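Local structure of penicillin binding protein 2X (Streptococcus thermophilus, 5U47) at residues V441-E455 with N607-L619. The protein probably acts as a penicillin-sensitive transpeptidase that cross-links peptidoglycan strands for septal wall synthesis during cell division. The protein carries 1 engineered substitution. Numbering follows the deposited sequence. Where two conformers were deposited one is given.
Sequences VADTNKGTVRTAKKE and NTLRQNLVHPIVL
The backbone carbonyl oxygen of Asn612, atom O, is gripped side-on by Arg450, whose NE and NH2 converge on it at 3.0 Å and 3.1 Å respectively. Both bonds lie in the guanidinium plane, with NH2 nearly in line with Asn612 C=O and NE more tilted. A bend at chi3 turns the end of the arginine so that this edge faces the carbonyl, while NH1 is held by the backbone oxygens of Thr590 and Ile636. Asn612 follows helix 602-611, which closes in a Schellman motif with Leu613, at positive phi, as the C-prime residue. The Leu613 side chain packs against the end of the hairpin, beside Val441, Arg450 and Ala452: its CD1 lies close against Arg450 O, at 3.1 Å, and its CD2 meets CB of Ala452 at 4.1 Å.

The second polar link has its arginine on 607-619. Arg610 offers NE to OE1 and NH2 to OE2 of Glu455, each bond 2.9 Å long, in a bidentate salt bridge whose two planes are 29° apart. With CG anti to the backbone N (chi1 -176°) and the chain extended beyond it, Glu455 runs across one face of His615: CB sits 3.6 Å from the ring centroid in a CH-pi contact, and the carboxylate stacks within 6° of parallel to the ring.

The contact thus joins the transpeptidase domain to the first PASTA domain: the hairpin of strands 438-443 and 448-451, the first of which pairs antiparallel with strand 217-220, abuts the C-terminal end of helix 602-611, and the chain beyond it passes the start of strand 615-619, which lies parallel to strand 641-646.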
ATOM      1  N   VAL A 441     -14.804  -2.815  -1.613  1.00 24.11           N
ATOM      2  CA  VAL A 441     -14.978  -2.388  -3.000  1.00 24.86           C
ATOM      3  C   VAL A 441     -16.498  -2.342  -3.160  1.00 26.38           C
ATOM      4  O   VAL A 441     -17.182  -3.347  -2.911  1.00 24.05           O
ATOM      5  CB  VAL A 441     -14.386  -3.403  -3.988  1.00 26.06           C
ATOM      6  CG1 VAL A 441     -14.612  -2.962  -5.432  1.00 26.87           C
ATOM      7  CG2 VAL A 441     -12.909  -3.630  -3.695  1.00 25.65           C
ATOM      8  N   ALA A 442     -17.029  -1.181  -3.550  1.00 26.35           N
ATOM      9  CA  ALA A 442     -18.476  -0.990  -3.615  1.00 26.20           C
ATOM     10  C   ALA A 442     -18.975  -0.583  -4.978  1.00 27.89           C
ATOM     11  O   ALA A 442     -18.387   0.297  -5.640  1.00 26.89           O
ATOM     12  CB  ALA A 442     -18.909   0.050  -2.585  1.00 26.21           C
ATOM     13  N   ASP A 443     -20.052  -1.242  -5.405  1.00 28.33           N
ATOM     14  CA  ASP A 443     -20.717  -0.896  -6.639  1.00 31.84           C
ATOM     15  C   ASP A 443     -21.976  -0.159  -6.183  1.00 32.94           C
ATOM     16  O   ASP A 443     -22.969  -0.790  -5.787  1.00 31.39           O
ATOM     17  CB  ASP A 443     -21.041  -2.128  -7.489  1.00 34.14           C
ATOM     18  CG  ASP A 443     -21.754  -1.761  -8.798  1.00 37.23           C
ATOM     19  OD1 ASP A 443     -22.558  -0.807  -8.800  1.00 37.99           O
ATOM     20  OD2 ASP A 443     -21.527  -2.426  -9.831  1.00 43.48           O
ATOM     21  N   THR A 444     -21.917   1.172  -6.216  1.00 35.05           N
ATOM     22  CA  THR A 444     -23.040   2.016  -5.777  1.00 39.47           C
ATOM     23  C   THR A 444     -24.207   2.029  -6.737  1.00 40.67           C
ATOM     24  O   THR A 444     -25.300   2.409  -6.349  1.00 44.79           O
ATOM     25  CB  THR A 444     -22.614   3.478  -5.531  1.00 40.66           C
ATOM     26  OG1 THR A 444     -21.999   3.994  -6.711  1.00 42.50           O
ATOM     27  CG2 THR A 444     -21.648   3.549  -4.382  1.00 40.51           C
ATOM     28  N   ASN A 445     -23.971   1.646  -7.988  1.00 41.98           N
ATOM     29  CA  ASN A 445     -25.034   1.584  -8.974  1.00 44.72           C
ATOM     30  C   ASN A 445     -25.931   0.399  -8.609  1.00 42.32           C
ATOM     31  O   ASN A 445     -27.151   0.517  -8.578  1.00 40.55           O
ATOM     32  CB  ASN A 445     -24.477   1.362 -10.397  1.00 50.70           C
ATOM     33  CG  ASN A 445     -23.336   2.316 -10.758  1.00 57.81           C
ATOM     34  OD1 ASN A 445     -22.210   1.870 -11.082  1.00 60.89           O
ATOM     35  ND2 ASN A 445     -23.599   3.627 -10.670  1.00 58.20           N
ATOM     36  N   LYS A 446     -25.306  -0.743  -8.294  1.00 38.70           N
ATOM     37  CA  LYS A 446     -26.040  -1.971  -7.986  1.00 37.45           C
ATOM     38  C   LYS A 446     -26.384  -2.171  -6.532  1.00 34.76           C
ATOM     39  O   LYS A 446     -27.241  -2.990  -6.207  1.00 32.22           O
ATOM     40  CB  LYS A 446     -25.252  -3.181  -8.484  1.00 39.42           C
ATOM     41  CG  LYS A 446     -25.016  -3.200  -9.984  1.00 43.22           C
ATOM     42  CD  LYS A 446     -26.323  -3.117 -10.752  1.00 47.63           C
ATOM     43  CE  LYS A 446     -26.121  -3.295 -12.239  1.00 50.53           C
ATOM     44  NZ  LYS A 446     -27.400  -2.984 -12.931  1.00 54.32           N
ATOM     45  N   GLY A 447     -25.722  -1.436  -5.652  1.00 31.85           N
ATOM     46  CA  GLY A 447     -25.955  -1.589  -4.239  1.00 31.39           C
ATOM     47  C   GLY A 447     -25.330  -2.866  -3.695  1.00 31.97           C
ATOM     48  O   GLY A 447     -25.884  -3.502  -2.794  1.00 34.10           O
ATOM     49  N   THR A 448     -24.188  -3.250  -4.246  1.00 29.28           N
ATOM     50  CA  THR A 448     -23.480  -4.424  -3.757  1.00 28.36           C
ATOM     51  C   THR A 448     -22.057  -4.066  -3.327  1.00 26.17           C
ATOM     52  O   THR A 448     -21.478  -3.076  -3.773  1.00 25.41           O
ATOM     53  CB  THR A 448     -23.441  -5.557  -4.797  1.00 28.10           C
ATOM     54  OG1 THR A 448     -22.793  -5.100  -5.982  1.00 28.46           O
ATOM     55  CG2 THR A 448     -24.828  -6.013  -5.145  1.00 29.77           C
ATOM     56  N   VAL A 449     -21.499  -4.900  -2.464  1.00 26.15           N
ATOM     57  CA  VAL A 449     -20.156  -4.703  -1.957  1.00 24.75           C
ATOM     58  C   VAL A 449     -19.418  -6.014  -1.809  1.00 24.66           C
ATOM     59  O   VAL A 449     -20.030  -7.093  -1.797  1.00 25.27           O
ATOM     60  CB  VAL A 449     -20.169  -4.074  -0.546  1.00 25.47           C
ATOM     61  CG1 VAL A 449     -20.910  -2.741  -0.564  1.00 26.61           C
ATOM     62  CG2 VAL A 449     -20.789  -5.031   0.498  1.00 25.63           C
ATOM     63  N   ARG A 450     -18.100  -5.893  -1.704  1.00 22.32           N
ATOM     64  CA  ARG A 450     -17.182  -6.989  -1.348  1.00 23.00           C
ATOM     65  C   ARG A 450     -16.344  -6.390  -0.233  1.00 22.52           C
ATOM     66  O   ARG A 450     -15.693  -5.358  -0.437  1.00 22.32           O
ATOM     67  CB  ARG A 450     -16.305  -7.423  -2.517  1.00 22.45           C
ATOM     68  CG  ARG A 450     -17.095  -8.225  -3.522  1.00 23.32           C
ATOM     69  CD  ARG A 450     -16.314  -8.531  -4.784  1.00 23.34           C
ATOM     70  NE  ARG A 450     -15.289  -9.561  -4.609  1.00 22.39           N
ATOM     71  CZ  ARG A 450     -15.509 -10.887  -4.609  1.00 22.88           C
ATOM     72  NH1 ARG A 450     -16.731 -11.391  -4.722  1.00 24.19           N
ATOM     73  NH2 ARG A 450     -14.490 -11.726  -4.472  1.00 22.66           N
ATOM     74  N   THR A 451     -16.407  -7.014   0.942  1.00 22.44           N
ATOM     75  CA  THR A 451     -15.741  -6.515   2.142  1.00 23.45           C
ATOM     76  C   THR A 451     -14.647  -7.471   2.632  1.00 23.12           C
ATOM     77  O   THR A 451     -14.859  -8.688   2.711  1.00 24.46           O
ATOM     78  CB  THR A 451     -16.807  -6.249   3.221  1.00 24.27           C
ATOM     79  OG1 THR A 451     -17.820  -5.398   2.664  1.00 24.71           O
ATOM     80  CG2 THR A 451     -16.190  -5.558   4.453  1.00 25.21           C
ATOM     81  N   ALA A 452     -13.485  -6.910   2.963  1.00 22.92           N
ATOM     82  CA  ALA A 452     -12.305  -7.691   3.355  1.00 21.73           C
ATOM     83  C   ALA A 452     -12.317  -8.221   4.771  1.00 23.88           C
ATOM     84  O   ALA A 452     -12.955  -7.667   5.655  1.00 24.28           O
ATOM     85  CB  ALA A 452     -11.033  -6.869   3.138  1.00 21.74           C
ATOM     86  N   LYS A 453     -11.626  -9.349   4.943  1.00 23.79           N
ATOM     87  CA  LYS A 453     -11.351  -9.963   6.232  1.00 25.29           C
ATOM     88  C   LYS A 453      -9.874 -10.374   6.168  1.00 23.47           C
ATOM     89  O   LYS A 453      -9.288 -10.469   5.068  1.00 21.64           O
ATOM     90  CB  LYS A 453     -12.234 -11.191   6.513  1.00 29.09           C
ATOM     91  CG  LYS A 453     -13.723 -10.886   6.717  1.00 33.62           C
ATOM     92  CD  LYS A 453     -14.499 -12.188   6.877  1.00 39.28           C
ATOM     93  CE  LYS A 453     -16.004 -11.973   6.988  1.00 45.82           C
ATOM     94  NZ  LYS A 453     -16.396 -11.344   8.285  1.00 49.48           N
ATOM     95  N   LYS A 454      -9.282 -10.646   7.326  1.00 21.42           N
ATOM     96  CA  LYS A 454      -7.859 -10.986   7.382  1.00 22.90           C
ATOM     97  C   LYS A 454      -7.498 -12.228   6.561  1.00 21.90           C
ATOM     98  O   LYS A 454      -8.309 -13.148   6.414  1.00 21.71           O
ATOM     99  CB  LYS A 454      -7.404 -11.180   8.830  1.00 25.45           C
ATOM    100  CG  LYS A 454      -7.833 -12.485   9.462  1.00 27.22           C
ATOM    101  CD  LYS A 454      -7.417 -12.531  10.914  1.00 29.00           C
ATOM    102  CE  LYS A 454      -7.794 -13.878  11.515  1.00 30.37           C
ATOM    103  NZ  LYS A 454      -7.484 -13.849  12.969  1.00 32.93           N
ATOM    104  N   GLU A 455      -6.281 -12.231   6.044  1.00 22.33           N
ATOM    105  CA  GLU A 455      -5.753 -13.321   5.231  1.00 22.40           C
ATOM    106  C   GLU A 455      -4.543 -13.966   5.914  1.00 21.26           C
ATOM    107  O   GLU A 455      -3.463 -13.369   5.979  1.00 22.02           O
ATOM    108  CB  GLU A 455      -5.375 -12.793   3.844  1.00 23.13           C
ATOM    109  CG  GLU A 455      -4.909 -13.884   2.880  1.00 24.48           C
ATOM    110  CD  GLU A 455      -4.439 -13.380   1.513  1.00 25.73           C
ATOM    111  OE1 GLU A 455      -4.461 -12.154   1.237  1.00 27.19           O
ATOM    112  OE2 GLU A 455      -4.040 -14.243   0.686  1.00 27.78           O
ATOM    113  N   ASN A 607      -1.934 -10.680  -7.532  0.50 25.63           N
ATOM    114  CA  ASN A 607      -2.077  -9.265  -7.197  0.50 25.51           C
ATOM    115  C   ASN A 607      -3.479  -8.751  -7.571  0.50 25.75           C
ATOM    116  O   ASN A 607      -4.119  -8.052  -6.784  0.50 24.84           O
ATOM    117  CB  ASN A 607      -0.990  -8.467  -7.934  0.50 25.73           C
ATOM    118  CG  ASN A 607      -0.764  -7.099  -7.345  0.50 25.41           C
ATOM    119  OD1 ASN A 607      -0.528  -6.959  -6.143  0.50 25.59           O
ATOM    120  ND2 ASN A 607      -0.790  -6.086  -8.191  0.50 25.05           N
ATOM    121  N   THR A 608      -3.938  -9.105  -8.776  1.00 25.82           N
ATOM    122  CA  THR A 608      -5.276  -8.763  -9.278  1.00 25.69           C
ATOM    123  C   THR A 608      -6.372  -9.392  -8.423  1.00 24.15           C
ATOM    124  O   THR A 608      -7.328  -8.737  -8.067  1.00 23.18           O
ATOM    125  CB  THR A 608      -5.413  -9.204 -10.752  1.00 26.24           C
ATOM    126  OG1 THR A 608      -4.490  -8.433 -11.522  1.00 26.26           O
ATOM    127  CG2 THR A 608      -6.817  -8.979 -11.295  1.00 27.49           C
ATOM    128  N   LEU A 609      -6.204 -10.656  -8.073  1.00 24.27           N
ATOM    129  CA  LEU A 609      -7.174 -11.348  -7.229  1.00 24.59           C
ATOM    130  C   LEU A 609      -7.352 -10.662  -5.865  1.00 23.98           C
ATOM    131  O   LEU A 609      -8.484 -10.558  -5.370  1.00 23.45           O
ATOM    132  CB  LEU A 609      -6.759 -12.800  -7.029  1.00 25.09           C
ATOM    133  CG  LEU A 609      -6.926 -13.689  -8.263  1.00 27.99           C
ATOM    134  CD1 LEU A 609      -6.239 -15.035  -8.061  1.00 27.30           C
ATOM    135  CD2 LEU A 609      -8.398 -13.863  -8.606  1.00 28.75           C
ATOM    136  N   ARG A 610      -6.246 -10.226  -5.249  1.00 22.74           N
ATOM    137  CA  ARG A 610      -6.339  -9.501  -3.962  1.00 23.14           C
ATOM    138  C   ARG A 610      -7.020  -8.141  -4.089  1.00 22.88           C
ATOM    139  O   ARG A 610      -7.685  -7.695  -3.154  1.00 23.25           O
ATOM    140  CB  ARG A 610      -4.968  -9.331  -3.291  1.00 23.25           C
ATOM    141  CG  ARG A 610      -4.419 -10.641  -2.789  1.00 23.44           C
ATOM    142  CD  ARG A 610      -3.351 -10.432  -1.739  1.00 23.05           C
ATOM    143  NE  ARG A 610      -2.979 -11.723  -1.203  1.00 23.57           N
ATOM    144  CZ  ARG A 610      -2.027 -12.519  -1.676  1.00 23.23           C
ATOM    145  NH1 ARG A 610      -1.283 -12.173  -2.720  1.00 23.51           N
ATOM    146  NH2 ARG A 610      -1.829 -13.694  -1.081  1.00 23.86           N
ATOM    147  N   GLN A 611      -6.875  -7.479  -5.234  1.00 23.00           N
ATOM    148  CA  GLN A 611      -7.607  -6.225  -5.469  1.00 23.60           C
ATOM    149  C   GLN A 611      -9.114  -6.457  -5.421  1.00 23.24           C
ATOM    150  O   GLN A 611      -9.887  -5.548  -5.080  1.00 22.39           O
ATOM    151  CB  GLN A 611      -7.228  -5.639  -6.820  1.00 24.54           C
ATOM    152  CG  GLN A 611      -5.768  -5.204  -6.866  1.00 24.89           C
ATOM    153  CD  GLN A 611      -5.294  -4.837  -8.250  1.00 25.60           C
ATOM    154  OE1 GLN A 611      -6.017  -5.008  -9.233  1.00 27.33           O
ATOM    155  NE2 GLN A 611      -4.071  -4.341  -8.340  1.00 25.09           N
ATOM    156  N   ASN A 612      -9.509  -7.688  -5.761  1.00 22.38           N
ATOM    157  CA  ASN A 612     -10.891  -8.104  -5.777  1.00 23.82           C
ATOM    158  C   ASN A 612     -11.271  -8.896  -4.521  1.00 23.53           C
ATOM    159  O   ASN A 612     -12.316  -9.544  -4.480  1.00 23.07           O
ATOM    160  CB  ASN A 612     -11.195  -8.872  -7.076  1.00 23.77           C
ATOM    161  CG  ASN A 612     -11.121  -7.963  -8.295  1.00 24.81           C
ATOM    162  OD1 ASN A 612     -12.104  -7.282  -8.630  1.00 23.50           O
ATOM    163  ND2 ASN A 612      -9.938  -7.902  -8.932  1.00 23.24           N
ATOM    164  N   LEU A 613     -10.417  -8.805  -3.513  1.00 22.66           N
ATOM    165  CA  LEU A 613     -10.633  -9.396  -2.209  1.00 23.42           C
ATOM    166  C   LEU A 613     -10.629 -10.934  -2.138  1.00 23.52           C
ATOM    167  O   LEU A 613     -11.127 -11.530  -1.182  1.00 27.48           O
ATOM    168  CB  LEU A 613     -11.858  -8.774  -1.531  1.00 24.46           C
ATOM    169  CG  LEU A 613     -11.824  -7.234  -1.463  1.00 26.10           C
ATOM    170  CD1 LEU A 613     -12.925  -6.753  -0.552  1.00 26.03           C
ATOM    171  CD2 LEU A 613     -10.484  -6.725  -0.934  1.00 25.75           C
ATOM    172  N   VAL A 614     -10.018 -11.558  -3.118  1.00 22.95           N
ATOM    173  CA  VAL A 614      -9.827 -13.002  -3.103  1.00 23.75           C
ATOM    174  C   VAL A 614      -8.502 -13.234  -2.365  1.00 23.39           C
ATOM    175  O   VAL A 614      -7.658 -12.318  -2.306  1.00 21.63           O
ATOM    176  CB  VAL A 614      -9.790 -13.537  -4.535  1.00 24.13           C
ATOM    177  CG1 VAL A 614      -9.491 -15.030  -4.570  1.00 25.01           C
ATOM    178  CG2 VAL A 614     -11.127 -13.245  -5.203  1.00 25.93           C
ATOM    179  N   HIS A 615      -8.351 -14.407  -1.741  1.00 23.96           N
ATOM    180  CA  HIS A 615      -7.130 -14.746  -0.979  1.00 23.47           C
ATOM    181  C   HIS A 615      -6.432 -15.906  -1.691  1.00 23.78           C
ATOM    182  O   HIS A 615      -6.657 -17.074  -1.356  1.00 21.67           O
ATOM    183  CB  HIS A 615      -7.441 -15.146   0.476  1.00 22.95           C
ATOM    184  CG  HIS A 615      -7.992 -14.036   1.318  1.00 22.63           C
ATOM    185  ND1 HIS A 615      -8.465 -14.249   2.594  1.00 22.00           N
ATOM    186  CD2 HIS A 615      -8.192 -12.721   1.055  1.00 22.22           C
ATOM    187  CE1 HIS A 615      -8.877 -13.101   3.102  1.00 22.48           C
ATOM    188  NE2 HIS A 615      -8.725 -12.159   2.187  1.00 22.23           N
ATOM    189  N   PRO A 616      -5.595 -15.589  -2.692  1.00 24.04           N
ATOM    190  CA  PRO A 616      -4.935 -16.631  -3.438  1.00 23.72           C
ATOM    191  C   PRO A 616      -3.713 -17.190  -2.727  1.00 24.94           C
ATOM    192  O   PRO A 616      -3.079 -16.496  -1.939  1.00 24.52           O
ATOM    193  CB  PRO A 616      -4.490 -15.901  -4.703  1.00 25.16           C
ATOM    194  CG  PRO A 616      -4.196 -14.527  -4.245  1.00 24.18           C
ATOM    195  CD  PRO A 616      -5.189 -14.247  -3.150  1.00 23.95           C
ATOM    196  N   ILE A 617      -3.419 -18.455  -2.995  1.00 23.90           N
ATOM    197  CA  ILE A 617      -2.216 -19.116  -2.495  1.00 24.59           C
ATOM    198  C   ILE A 617      -1.489 -19.608  -3.752  1.00 25.92           C
ATOM    199  O   ILE A 617      -2.033 -20.448  -4.500  1.00 24.32           O
ATOM    200  CB  ILE A 617      -2.529 -20.335  -1.615  1.00 24.36           C
ATOM    201  CG1 ILE A 617      -3.332 -19.911  -0.377  1.00 24.59           C
ATOM    202  CG2 ILE A 617      -1.235 -21.022  -1.228  1.00 24.46           C
ATOM    203  CD1 ILE A 617      -3.944 -21.070   0.383  1.00 25.72           C
ATOM    204  N   VAL A 618      -0.292 -19.076  -3.985  1.00 25.95           N
ATOM    205  CA  VAL A 618       0.501 -19.422  -5.158  1.00 27.13           C
ATOM    206  C   VAL A 618       1.403 -20.580  -4.763  1.00 28.78           C
ATOM    207  O   VAL A 618       2.167 -20.464  -3.792  1.00 27.65           O
ATOM    208  CB  VAL A 618       1.308 -18.214  -5.655  1.00 27.54           C
ATOM    209  CG1 VAL A 618       2.253 -18.588  -6.793  1.00 29.13           C
ATOM    210  CG2 VAL A 618       0.352 -17.112  -6.117  1.00 27.96           C
ATOM    211  N   LEU A 619       1.278 -21.702  -5.484  1.00 27.72           N
ATOM    212  CA  LEU A 619       2.067 -22.894  -5.198  1.00 30.05           C
ATOM    213  C   LEU A 619       3.247 -23.002  -6.145  1.00 31.33           C
ATOM    214  O   LEU A 619       3.071 -23.154  -7.370  1.00 32.19           O
ATOM    215  CB  LEU A 619       1.220 -24.162  -5.322  1.00 31.07           C
ATOM    216  CG  LEU A 619      -0.045 -24.238  -4.470  1.00 31.27           C
ATOM    217  CD1 LEU A 619      -0.848 -25.469  -4.830  1.00 32.24           C
ATOM    218  CD2 LEU A 619       0.290 -24.233  -2.986  1.00 32.28           C
TER
HETATM  219  O   HOH W   1      -3.967 -16.742   0.962  1.00 29.98           O